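Side-chain contacts in luciferase-like enzymeAMP-CoA-ligase (Zophobas atratus, PDB 4W8O), which probably activates carboxylic acids with ATP as acyl-adenylates and transfers the acyl group to coenzyme A, like other luciferase-related ANL enzymes: residues Y322-S325 / L329-I332; G375-K380 / G415-I420; E126-I131 / C142-F147; V98-T103 / R119-E124. All blocks are in the same frame, centred on the assembly; numbering follows the deposited sequence.

Interaction 1 (Y322-S325 / L329-I332); sequences YGMS and LLSI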
loop_
_atom_site.group_PDB
_atom_site.type_symbol
_atom_site.label_atom_id
_atom_site.label_comp_id
_atom_site.label_asym_id
_atom_site.label_seq_id
_atom_site.Cartn_x
_atom_site.Cartn_y
_atom_site.Cartn_z
ATOM N N TYR A 322 -2.053 -2.135 12.517
ATOM C CA TYR A 322 -2.744 -0.851 12.492
ATOM C C TYR A 322 -1.923 0.153 11.690
ATOM O O TYR A 322 -0.727 0.318 11.921
ATOM C CB TYR A 322 -2.910 -0.360 13.921
ATOM C CG TYR A 322 -3.341 1.078 14.097
ATOM C CD1 TYR A 322 -4.524 1.552 13.539
ATOM C CD2 TYR A 322 -2.595 1.949 14.888
ATOM C CE1 TYR A 322 -4.933 2.864 13.728
ATOM C CE2 TYR A 322 -2.993 3.261 15.079
ATOM C CZ TYR A 322 -4.160 3.712 14.500
ATOM O OH TYR A 322 -4.549 5.011 14.709
ATOM N N GLY A 323 -2.562 0.821 10.743
ATOM C CA GLY A 323 -1.874 1.825 9.946
ATOM C C GLY A 323 -2.830 2.685 9.164
ATOM O O GLY A 323 -4.033 2.497 9.213
ATOM N N MET A 324 -2.277 3.641 8.440
ATOM C CA MET A 324 -3.077 4.511 7.623
ATOM C C MET A 324 -2.280 5.031 6.446
ATOM O O MET A 324 -1.063 4.885 6.403
ATOM C CB MET A 324 -3.631 5.667 8.459
ATOM C CG MET A 324 -2.626 6.382 9.335
ATOM S SD MET A 324 -3.416 7.081 10.808
ATOM C CE MET A 324 -4.156 8.577 10.158
ATOM N N SER A 325 -2.985 5.646 5.500
ATOM C CA SER A 325 -2.370 6.126 4.270
ATOM C C SER A 325 -1.353 7.202 4.540
ATOM O O SER A 325 -0.366 7.320 3.818
ATOM C CB SER A 325 -3.437 6.662 3.322
ATOM O OG SER A 325 -4.388 5.647 3.083
ATOM N N LEU A 329 2.427 1.620 8.255
ATOM C CA LEU A 329 2.211 0.739 9.397
ATOM C C LEU A 329 2.675 1.389 10.704
ATOM O O LEU A 329 3.802 1.863 10.798
ATOM C CB LEU A 329 2.949 -0.581 9.156
ATOM C CG LEU A 329 2.588 -1.805 9.988
ATOM C CD1 LEU A 329 1.091 -2.035 10.061
ATOM C CD2 LEU A 329 3.281 -3.020 9.384
ATOM N N LEU A 330 1.788 1.409 11.698
ATOM C CA LEU A 330 2.019 2.107 12.965
ATOM C C LEU A 330 2.241 1.166 14.139
ATOM O O LEU A 330 3.062 1.441 15.018
ATOM C CB LEU A 330 0.837 3.023 13.278
ATOM C CG LEU A 330 0.758 4.283 12.423
ATOM C CD1 LEU A 330 -0.475 5.087 12.811
ATOM C CD2 LEU A 330 2.038 5.109 12.561
ATOM N N SER A 331 1.479 0.081 14.185
ATOM C CA SER A 331 1.713 -0.947 15.188
ATOM C C SER A 331 1.430 -2.325 14.636
ATOM O O SER A 331 0.547 -2.501 13.795
ATOM C CB SER A 331 0.892 -0.679 16.453
ATOM O OG SER A 331 -0.497 -0.680 16.186
ATOM N N ILE A 332 2.206 -3.289 15.122
ATOM C CA ILE A 332 2.124 -4.692 14.719
ATOM C C ILE A 332 3.081 -5.498 15.608
ATOM O O ILE A 332 4.071 -4.957 16.089
ATOM C CB ILE A 332 2.501 -4.881 13.231
ATOM C CG1 ILE A 332 2.230 -6.316 12.772
ATOM C CG2 ILE A 332 3.956 -4.514 12.992
ATOM C CD1 ILE A 332 2.124 -6.465 11.267
#

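Interaction 2 (G375-K380 / G415-I420); sequences GELRVK and GCVYVI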
loop_
_atom_site.group_PDB
_atom_site.type_symbol
_atom_site.label_atom_id
_atom_site.label_comp_id
_atom_site.label_asym_id
_atom_site.label_seq_id
_atom_site.Cartn_x
_atom_site.Cartn_y
_atom_site.Cartn_z
ATOM N N GLY A 375 -7.064 8.188 25.137
ATOM C CA GLY A 375 -6.874 9.528 24.588
ATOM C C GLY A 375 -6.687 9.431 23.079
ATOM O O GLY A 375 -6.952 8.384 22.490
ATOM N N GLU A 376 -6.207 10.509 22.467
ATOM C CA GLU A 376 -6.038 10.569 21.018
ATOM C C GLU A 376 -4.669 10.004 20.643
ATOM O O GLU A 376 -3.644 10.450 21.175
ATOM C CB GLU A 376 -6.158 12.015 20.519
ATOM C CG GLU A 376 -7.293 12.821 21.150
ATOM C CD GLU A 376 -7.509 14.181 20.494
ATOM O OE1 GLU A 376 -6.533 14.791 20.003
ATOM O OE2 GLU A 376 -8.667 14.651 20.479
ATOM N N LEU A 377 -4.644 9.019 19.749
ATOM C CA LEU A 377 -3.365 8.500 19.243
ATOM C C LEU A 377 -2.690 9.493 18.313
ATOM O O LEU A 377 -3.278 9.952 17.324
ATOM C CB LEU A 377 -3.530 7.166 18.511
ATOM C CG LEU A 377 -3.395 5.943 19.407
ATOM C CD1 LEU A 377 -4.634 5.814 20.278
ATOM C CD2 LEU A 377 -3.171 4.684 18.583
ATOM N N ARG A 378 -1.445 9.813 18.637
ATOM C CA ARG A 378 -0.632 10.672 17.791
ATOM C C ARG A 378 0.709 10.018 17.530
ATOM O O ARG A 378 1.284 9.390 18.415
ATOM C CB ARG A 378 -0.466 12.037 18.441
ATOM C CG ARG A 378 -1.799 12.637 18.844
ATOM C CD ARG A 378 -1.719 14.133 18.959
ATOM N NE ARG A 378 -2.976 14.694 19.441
ATOM C CZ ARG A 378 -3.088 15.871 20.047
ATOM N NH1 ARG A 378 -2.018 16.624 20.255
ATOM N NH2 ARG A 378 -4.273 16.292 20.456
ATOM N N VAL A 379 1.204 10.179 16.306
ATOM C CA VAL A 379 2.350 9.414 15.824
ATOM C C VAL A 379 3.320 10.292 15.033
ATOM O O VAL A 379 2.928 11.336 14.504
ATOM C CB VAL A 379 1.880 8.230 14.954
ATOM C CG1 VAL A 379 1.014 7.284 15.780
ATOM C CG2 VAL A 379 1.106 8.720 13.738
ATOM N N LYS A 380 4.586 9.867 14.973
ATOM C CA LYS A 380 5.628 10.634 14.289
ATOM C C LYS A 380 6.748 9.733 13.796
ATOM O O LYS A 380 7.249 8.905 14.538
ATOM C CB LYS A 380 6.210 11.701 15.220
ATOM C CG LYS A 380 7.158 12.671 14.529
ATOM C CD LYS A 380 7.583 13.780 15.474
ATOM C CE LYS A 380 8.559 14.748 14.824
ATOM N NZ LYS A 380 8.904 15.869 15.751
ATOM N N GLY A 415 3.259 -1.945 26.622
ATOM C CA GLY A 415 3.319 -1.151 25.396
ATOM C C GLY A 415 2.482 -1.645 24.220
ATOM O O GLY A 415 2.631 -1.139 23.102
ATOM N N CYS A 416 1.620 -2.637 24.449
ATOM C CA CYS A 416 0.655 -3.071 23.430
ATOM C C CYS A 416 -0.409 -1.994 23.192
ATOM O O CYS A 416 -0.926 -1.411 24.145
ATOM C CB CYS A 416 -0.002 -4.385 23.841
ATOM S SG CYS A 416 1.133 -5.783 23.781
ATOM N N VAL A 417 -0.719 -1.736 21.921
ATOM C CA VAL A 417 -1.611 -0.645 21.536
ATOM C C VAL A 417 -3.042 -1.149 21.284
ATOM O O VAL A 417 -3.244 -2.236 20.739
ATOM C CB VAL A 417 -1.075 0.065 20.272
ATOM C CG1 VAL A 417 -1.994 1.203 19.850
ATOM C CG2 VAL A 417 0.340 0.584 20.515
ATOM N N TYR A 418 -4.027 -0.345 21.682
ATOM C CA TYR A 418 -5.448 -0.661 21.480
ATOM C C TYR A 418 -6.152 0.564 20.923
ATOM O O TYR A 418 -6.115 1.633 21.533
ATOM C CB TYR A 418 -6.116 -1.061 22.800
ATOM C CG TYR A 418 -5.587 -2.343 23.397
ATOM C CD1 TYR A 418 -4.455 -2.341 24.209
ATOM C CD2 TYR A 418 -6.220 -3.560 23.153
ATOM C CE1 TYR A 418 -3.967 -3.518 24.752
ATOM C CE2 TYR A 418 -5.740 -4.739 23.694
ATOM C CZ TYR A 418 -4.614 -4.712 24.492
ATOM O OH TYR A 418 -4.131 -5.887 25.020
ATOM N N VAL A 419 -6.780 0.403 19.761
ATOM C CA VAL A 419 -7.569 1.464 19.135
ATOM C C VAL A 419 -9.025 1.137 19.390
ATOM O O VAL A 419 -9.454 0.006 19.162
ATOM C CB VAL A 419 -7.314 1.541 17.612
ATOM C CG1 VAL A 419 -8.175 2.626 16.970
ATOM C CG2 VAL A 419 -5.837 1.785 17.331
ATOM N N ILE A 420 -9.786 2.114 19.870
ATOM C CA ILE A 420 -11.167 1.847 20.264
ATOM C C ILE A 420 -12.221 2.567 19.418
ATOM O O ILE A 420 -13.275 1.994 19.154
ATOM C CB ILE A 420 -11.383 2.058 21.788
ATOM C CG1 ILE A 420 -11.174 3.515 22.209
ATOM C CG2 ILE A 420 -10.437 1.158 22.576
ATOM C CD1 ILE A 420 -11.272 3.743 23.710
#

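Interaction 3 (E126-I131 / C142-F147); sequences ESLKLI and CEIIVF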
loop_
_atom_site.group_PDB
_atom_site.type_symbol
_atom_site.label_atom_id
_atom_site.label_comp_id
_atom_site.label_asym_id
_atom_site.label_seq_id
_atom_site.Cartn_x
_atom_site.Cartn_y
_atom_site.Cartn_z
ATOM N N GLU A 126 -13.010 -1.916 -18.458
ATOM C CA GLU A 126 -14.241 -1.942 -17.669
ATOM C C GLU A 126 -14.532 -0.609 -16.973
ATOM O O GLU A 126 -15.647 -0.358 -16.558
ATOM C CB GLU A 126 -14.165 -3.044 -16.607
ATOM C CG GLU A 126 -14.009 -4.457 -17.151
ATOM C CD GLU A 126 -12.582 -4.816 -17.564
ATOM O OE1 GLU A 126 -11.660 -3.986 -17.398
ATOM O OE2 GLU A 126 -12.387 -5.938 -18.085
ATOM N N SER A 127 -13.519 0.232 -16.823
ATOM C CA SER A 127 -13.665 1.501 -16.129
ATOM C C SER A 127 -13.550 2.684 -17.106
ATOM O O SER A 127 -13.517 3.840 -16.685
ATOM C CB SER A 127 -12.596 1.605 -15.028
ATOM O OG SER A 127 -12.767 0.601 -14.032
ATOM N N LEU A 128 -13.494 2.399 -18.408
ATOM C CA LEU A 128 -13.331 3.451 -19.411
ATOM C C LEU A 128 -14.486 4.464 -19.409
ATOM O O LEU A 128 -14.241 5.667 -19.373
ATOM C CB LEU A 128 -13.137 2.842 -20.807
ATOM C CG LEU A 128 -13.042 3.805 -21.993
ATOM C CD1 LEU A 128 -11.997 4.879 -21.759
ATOM C CD2 LEU A 128 -12.746 3.033 -23.269
ATOM N N LYS A 129 -15.730 3.988 -19.431
ATOM C CA LYS A 129 -16.901 4.887 -19.423
ATOM C C LYS A 129 -16.954 5.735 -18.150
ATOM O O LYS A 129 -17.257 6.922 -18.191
ATOM C CB LYS A 129 -18.213 4.105 -19.555
ATOM C CG LYS A 129 -18.609 3.724 -20.976
ATOM C CD LYS A 129 -20.097 3.405 -21.040
ATOM C CE LYS A 129 -20.485 2.638 -22.298
ATOM N NZ LYS A 129 -20.197 3.390 -23.549
ATOM N N LEU A 130 -16.677 5.106 -17.018
ATOM C CA LEU A 130 -16.590 5.804 -15.740
ATOM C C LEU A 130 -15.620 6.991 -15.814
ATOM O O LEU A 130 -15.965 8.113 -15.446
ATOM C CB LEU A 130 -16.142 4.818 -14.659
ATOM C CG LEU A 130 -15.865 5.361 -13.257
ATOM C CD1 LEU A 130 -17.141 5.908 -12.625
ATOM C CD2 LEU A 130 -15.267 4.250 -12.412
ATOM N N ILE A 131 -14.414 6.737 -16.308
ATOM C CA ILE A 131 -13.402 7.780 -16.443
ATOM C C ILE A 131 -13.814 8.856 -17.463
ATOM O O ILE A 131 -13.676 10.041 -17.195
ATOM C CB ILE A 131 -12.026 7.192 -16.837
ATOM C CG1 ILE A 131 -11.472 6.291 -15.728
ATOM C CG2 ILE A 131 -11.030 8.296 -17.134
ATOM C CD1 ILE A 131 -11.420 6.937 -14.361
ATOM N N CYS A 142 -7.473 15.435 -20.485
ATOM C CA CYS A 142 -6.522 14.450 -20.012
ATOM C C CYS A 142 -6.425 13.364 -21.058
ATOM O O CYS A 142 -7.439 12.940 -21.600
ATOM C CB CYS A 142 -6.999 13.841 -18.692
ATOM S SG CYS A 142 -5.881 12.618 -17.960
ATOM N N GLU A 143 -5.213 12.913 -21.350
ATOM C CA GLU A 143 -5.038 11.784 -22.245
ATOM C C GLU A 143 -5.449 10.507 -21.506
ATOM O O GLU A 143 -5.088 10.308 -20.340
ATOM C CB GLU A 143 -3.581 11.698 -22.704
ATOM C CG GLU A 143 -3.304 10.635 -23.753
ATOM C CD GLU A 143 -1.819 10.342 -23.914
ATOM O OE1 GLU A 143 -0.991 11.145 -23.449
ATOM O OE2 GLU A 143 -1.478 9.302 -24.512
ATOM N N ILE A 144 -6.223 9.664 -22.179
ATOM C CA ILE A 144 -6.582 8.355 -21.653
ATOM C C ILE A 144 -5.808 7.291 -22.423
ATOM O O ILE A 144 -5.697 7.364 -23.641
ATOM C CB ILE A 144 -8.096 8.091 -21.781
ATOM C CG1 ILE A 144 -8.880 9.041 -20.853
ATOM C CG2 ILE A 144 -8.407 6.635 -21.453
ATOM C CD1 ILE A 144 -10.371 9.065 -21.119
ATOM N N ILE A 145 -5.260 6.314 -21.704
ATOM C CA ILE A 145 -4.599 5.170 -22.331
ATOM C C ILE A 145 -5.235 3.907 -21.758
ATOM O O ILE A 145 -5.277 3.731 -20.544
ATOM C CB ILE A 145 -3.072 5.205 -22.111
ATOM C CG1 ILE A 145 -2.482 6.473 -22.744
ATOM C CG2 ILE A 145 -2.411 3.973 -22.712
ATOM C CD1 ILE A 145 -0.988 6.634 -22.573
ATOM N N VAL A 146 -5.741 3.042 -22.639
ATOM C CA VAL A 146 -6.543 1.892 -22.228
ATOM C C VAL A 146 -5.679 0.639 -22.116
ATOM O O VAL A 146 -4.825 0.392 -22.970
ATOM C CB VAL A 146 -7.694 1.637 -23.236
ATOM C CG1 VAL A 146 -8.478 0.377 -22.885
ATOM C CG2 VAL A 146 -8.619 2.842 -23.295
ATOM N N PHE A 147 -5.892 -0.133 -21.052
ATOM C CA PHE A 147 -5.349 -1.486 -20.957
ATOM C C PHE A 147 -6.204 -2.405 -21.813
ATOM O O PHE A 147 -7.095 -3.084 -21.322
ATOM C CB PHE A 147 -5.340 -2.002 -19.509
ATOM C CG PHE A 147 -4.371 -1.291 -18.611
ATOM C CD1 PHE A 147 -3.006 -1.444 -18.786
ATOM C CD2 PHE A 147 -4.827 -0.471 -17.581
ATOM C CE1 PHE A 147 -2.104 -0.790 -17.959
ATOM C CE2 PHE A 147 -3.931 0.182 -16.746
ATOM C CZ PHE A 147 -2.560 0.025 -16.941
HETATM O O HOH W 1 -8.840 -3.762 -19.388
#

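Interaction 4 (V98-T103 / R119-E124); sequences VNLDPT and RIIFVE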
loop_
_atom_site.group_PDB
_atom_site.type_symbol
_atom_site.label_atom_id
_atom_site.label_comp_id
_atom_site.label_asym_id
_atom_site.label_seq_id
_atom_site.Cartn_x
_atom_site.Cartn_y
_atom_site.Cartn_z
ATOM N N VAL A 98 -0.653 8.068 -8.869
ATOM C CA VAL A 98 -1.832 7.991 -8.021
ATOM C C VAL A 98 -2.863 7.032 -8.616
ATOM O O VAL A 98 -3.076 7.003 -9.824
ATOM C CB VAL A 98 -2.451 9.394 -7.783
ATOM C CG1 VAL A 98 -2.902 10.042 -9.084
ATOM C CG2 VAL A 98 -3.613 9.306 -6.800
ATOM N N ASN A 99 -3.503 6.252 -7.760
ATOM C CA ASN A 99 -4.497 5.277 -8.200
ATOM C C ASN A 99 -5.912 5.645 -7.774
ATOM O O ASN A 99 -6.128 6.150 -6.669
ATOM C CB ASN A 99 -4.121 3.896 -7.673
ATOM C CG ASN A 99 -2.732 3.476 -8.111
ATOM O OD1 ASN A 99 -2.562 2.968 -9.210
ATOM N ND2 ASN A 99 -1.720 3.727 -7.262
ATOM N N LEU A 100 -6.869 5.401 -8.669
ATOM C CA LEU A 100 -8.288 5.556 -8.370
ATOM C C LEU A 100 -8.945 4.189 -8.213
ATOM O O LEU A 100 -8.498 3.213 -8.804
ATOM C CB LEU A 100 -8.990 6.311 -9.488
ATOM C CG LEU A 100 -8.369 7.636 -9.904
ATOM C CD1 LEU A 100 -9.178 8.216 -11.045
ATOM C CD2 LEU A 100 -8.283 8.621 -8.750
ATOM N N ASP A 101 -10.006 4.130 -7.417
ATOM C CA ASP A 101 -10.736 2.886 -7.185
ATOM C C ASP A 101 -11.805 2.759 -8.269
ATOM O O ASP A 101 -12.673 3.624 -8.376
ATOM C CB ASP A 101 -11.394 2.909 -5.801
ATOM C CG ASP A 101 -11.879 1.530 -5.334
ATOM O OD1 ASP A 101 -12.118 0.624 -6.168
ATOM O OD2 ASP A 101 -12.040 1.368 -4.101
ATOM N N PRO A 102 -11.749 1.678 -9.068
ATOM C CA PRO A 102 -12.754 1.419 -10.101
ATOM C C PRO A 102 -14.184 1.261 -9.565
ATOM O O PRO A 102 -15.120 1.418 -10.327
ATOM C CB PRO A 102 -12.296 0.099 -10.731
ATOM C CG PRO A 102 -10.867 -0.036 -10.376
ATOM C CD PRO A 102 -10.711 0.631 -9.041
ATOM N N THR A 103 -14.343 0.969 -8.274
ATOM C CA THR A 103 -15.671 0.809 -7.676
ATOM C C THR A 103 -16.274 2.126 -7.198
ATOM O O THR A 103 -17.373 2.129 -6.653
ATOM C CB THR A 103 -15.642 -0.142 -6.464
ATOM O OG1 THR A 103 -14.928 0.481 -5.394
ATOM C CG2 THR A 103 -14.986 -1.469 -6.818
ATOM N N ARG A 119 -2.120 14.341 -16.131
ATOM C CA ARG A 119 -1.782 14.547 -17.526
ATOM C C ARG A 119 -2.179 13.339 -18.354
ATOM O O ARG A 119 -2.567 13.465 -19.505
ATOM C CB ARG A 119 -0.293 14.791 -17.676
ATOM C CG ARG A 119 0.106 14.995 -19.115
ATOM C CD ARG A 119 1.361 15.803 -19.192
ATOM N NE ARG A 119 1.901 15.827 -20.542
ATOM C CZ ARG A 119 2.986 16.508 -20.881
ATOM N NH1 ARG A 119 3.641 17.220 -19.963
ATOM N NH2 ARG A 119 3.427 16.473 -22.137
ATOM N N ILE A 120 -2.051 12.163 -17.761
ATOM C CA ILE A 120 -2.443 10.929 -18.410
ATOM C C ILE A 120 -3.148 10.095 -17.369
ATOM O O ILE A 120 -2.785 10.136 -16.183
ATOM C CB ILE A 120 -1.232 10.122 -18.912
ATOM C CG1 ILE A 120 -0.528 10.850 -20.056
ATOM C CG2 ILE A 120 -1.666 8.733 -19.370
ATOM C CD1 ILE A 120 0.828 10.279 -20.405
ATOM N N ILE A 121 -4.144 9.340 -17.816
ATOM C CA ILE A 121 -4.737 8.294 -16.992
ATOM C C ILE A 121 -4.775 6.973 -17.760
ATOM O O ILE A 121 -5.323 6.896 -18.864
ATOM C CB ILE A 121 -6.134 8.677 -16.442
ATOM C CG1 ILE A 121 -6.774 7.473 -15.744
ATOM C CG2 ILE A 121 -7.050 9.164 -17.542
ATOM C CD1 ILE A 121 -7.871 7.853 -14.783
ATOM N N PHE A 122 -4.158 5.951 -17.175
ATOM C CA PHE A 122 -4.258 4.572 -17.663
ATOM C C PHE A 122 -5.504 3.926 -17.060
ATOM O O PHE A 122 -5.700 3.960 -15.840
ATOM C CB PHE A 122 -3.018 3.761 -17.271
ATOM C CG PHE A 122 -1.773 4.143 -18.036
ATOM C CD1 PHE A 122 -1.038 5.260 -17.677
ATOM C CD2 PHE A 122 -1.336 3.379 -19.107
ATOM C CE1 PHE A 122 0.111 5.620 -18.377
ATOM C CE2 PHE A 122 -0.195 3.729 -19.812
ATOM C CZ PHE A 122 0.530 4.858 -19.448
ATOM N N VAL A 123 -6.324 3.309 -17.909
ATOM C CA VAL A 123 -7.622 2.784 -17.488
ATOM C C VAL A 123 -7.915 1.395 -18.056
ATOM O O VAL A 123 -7.662 1.126 -19.221
ATOM C CB VAL A 123 -8.748 3.764 -17.894
ATOM C CG1 VAL A 123 -8.945 3.772 -19.402
ATOM C CG2 VAL A 123 -10.062 3.414 -17.199
ATOM N N GLU A 124 -8.440 0.511 -17.214
ATOM C CA GLU A 124 -8.945 -0.781 -17.667
ATOM C C GLU A 124 -10.177 -0.568 -18.542
ATOM O O GLU A 124 -10.902 0.416 -18.365
ATOM C CB GLU A 124 -9.287 -1.692 -16.477
ATOM C CG GLU A 124 -10.390 -1.145 -15.575
ATOM C CD GLU A 124 -10.742 -2.038 -14.399
ATOM O OE1 GLU A 124 -10.004 -3.001 -14.098
ATOM O OE2 GLU A 124 -11.784 -1.762 -13.770
#

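Interaction 1 (Y322-S325 / L329-I332)
A classic beta bulge shapes the hairpin of strands 317-324 and 328-332, with Leu330 and Ser331 both set opposite Tyr322. Tyr322 O is gripped twice: by Leu330 N at 2.8 Å, in the carbonyl plane, and by Ser331 N at a longer 3.2 Å, tilted 15° from that plane. Tyr322 N in return donates to Ser331 O at 2.9 Å. Gly323 pairs with Leu329, their CA atoms 4.3 Å apart, and a beta carbon at Gly323 would press on Leu329 CA, which favours glycine. The Tyr322 ring, its CG turned opposite the backbone nitrogen (chi1 168°), lies where Leu330 CD1 touches CE2 at 3.8 Å, and its OH is hydrogen-bonded to Asp407. Ser331 OG meets the ring's edge but spends its polarity on Cys349 O. Cutting Tyr322 back to alanine is likely to leave Asp407 without that partner and to open a gap beside Leu330 CD1. Gly323, Met324, Ser325 and Leu329 line a pocket holding a polyether, and the Tyr-Gly-Met-Ser sequence is consistent with the family's adenylate-binding motif. Strand 351-352 flanks Leu330 and Ile332, while the Tyr322 ring and Met324 pack on strand 403-411 and Leu330 on strand 367-380.

Interaction 2 (G375-K380 / G415-I420)
Leu377 and the valine pair Val417 and Val419 meet across one face of the antiparallel five-stranded sheet, reaching over strand 403-411, which separates their strands 367-380 and 417-422. Because the strands are second neighbours, with Leu377 CA and Val419 CA 8.2 Å apart, side chains rather than backbones must bridge the distance, and leucine, whose methyls lie two bonds beyond CB, has the reach for it. Its CD2 does all the touching: CD2 of Leu377 lies 3.9 Å from Val417 CG1 and 4.1 Å from Val419 CG2. The leucine crosses both valines obliquely, and its one methyl serves both. Two residues apart on an extended strand, the valines turn to the same side, yet they offer different branches. Val417 presents CG1, the branch anti to its backbone N (chi1 180°), whereas Val419, with nearly the same torsion, presents CG2, the branch anti to its carbonyl carbon. Beta-branched valine suits a strand and keeps these methyls close to the backbone. Tyr322 of the neighbouring hairpin packs on Leu377 and Val419, and Leu377 also touches Ile360. Glu376 and Arg378, flanking Leu377, turn to the other face, where Arg378 has salt bridges to Glu366 and Asp398 through NH1. Arg378 NH2 forms another with Glu376, donating almost straight to OE1 of Glu376 at 2.8 Å, the oxygen lying in the guanidinium plane.

Interaction 3 (E126-I131 / C142-F147)
Phe147 O accepts a hydrogen bond of 2.7 Å from a water that also makes a long, weak bond of 3.5 Å to Glu126 OE1, a tenuous link between segment 142-147 and the approach to the helix. Beyond this water the contact is entirely aliphatic. Leu128 straddles two strand residues with its two methyls: CD1 of Leu128 rests 4.0 Å from Ile144 CG2, and its CD2 4.1 Å from Val146 CG2, meeting the valine at about a right angle. The CG of Leu128 lies anti to the backbone N (chi1 176°), which carries both methyls over to the strand. These residues belong to the beta-alpha-beta unit of strand 120-124, helix 128-138 and strand 143-147, in which the helix packs on the parallel part of a mixed sheet. The first helical turn is closed by Ile131 N donating to Ser127 O at 3.1 Å. One turn after Leu128, Ile131 runs alongside Ile144 in the opposite direction, its CG2 at 4.1 Å from Ile144 CD1. Beta-branched Ile144 and Val146 favour the extended chain and, alternating with Ile145, both point at the helix. Ile131 also rests on Ile121 and Val123 of the adjoining strand, and on Ile109 of helix 106-116.

Interaction 4 (V98-T103 / R119-E124)
In the parallel part of a mixed alpha/beta sheet, Leu100 and Pro102, where the chain leaves strand 96-99, meet Ile121 and Glu124 of strand 120-124 across the intervening strand 72-76. CD1 of Leu100 meets CD1 of Ile121 at 4.0 Å, the two chains crossing at about a right angle. Each is extended to its terminal methyl; the CG1 of Ile121 sits opposite its backbone N, and this torsion (chi1 173°) points the long branch toward Leu100. Helix 106-116 packs on Leu100 through Ile109, Leu112 and Leu113, a setting that suits a bulky aliphatic residue. Farther along, Glu124 OE2 abuts the proline ring, 3.6 Å from Pro102 CB. This buried carboxylate has hydroxyl partners at both oxygens: Ser127 OG for OE2 and Thr78 OG1 for OE1. The bend around Pro102 is an Asx turn, in which Thr103 N donates to Asp101 OD1 at 3.1 Å, from well above the carboxylate plane. Thr103 OG1 adds a weak bond of 2.9 Å to Asp101 OD1. Aspartate accepts the turn's N-H, proline keeps phi near -60° between them and threonine adds a hydroxyl, suiting a loop that leads toward helix 106-116, as in the alternating beta-alpha architecture of this sheet.

Interactions 1 and 2 adjoin, their centres 10 Å apart, and interactions 3 and 4 form a second pair on the opposite side of the chain's centre. The 322-325/329-332 hairpin is the only contact built on backbone bonds between its segments, and it is partly buried at a pocket. The other three are buried. Interactions 2 and 4 each reach over an intervening strand, by aliphatic methyls in interaction 2 and by a mixture of methyls and a proline-carboxylate contact in interaction 4. Interaction 3 instead sets a helix on its sheet. Strands 120-124 and 143-147 are neighbours in one sheet, whereas interactions 1 and 2 lie in different sheets that meet through side chains.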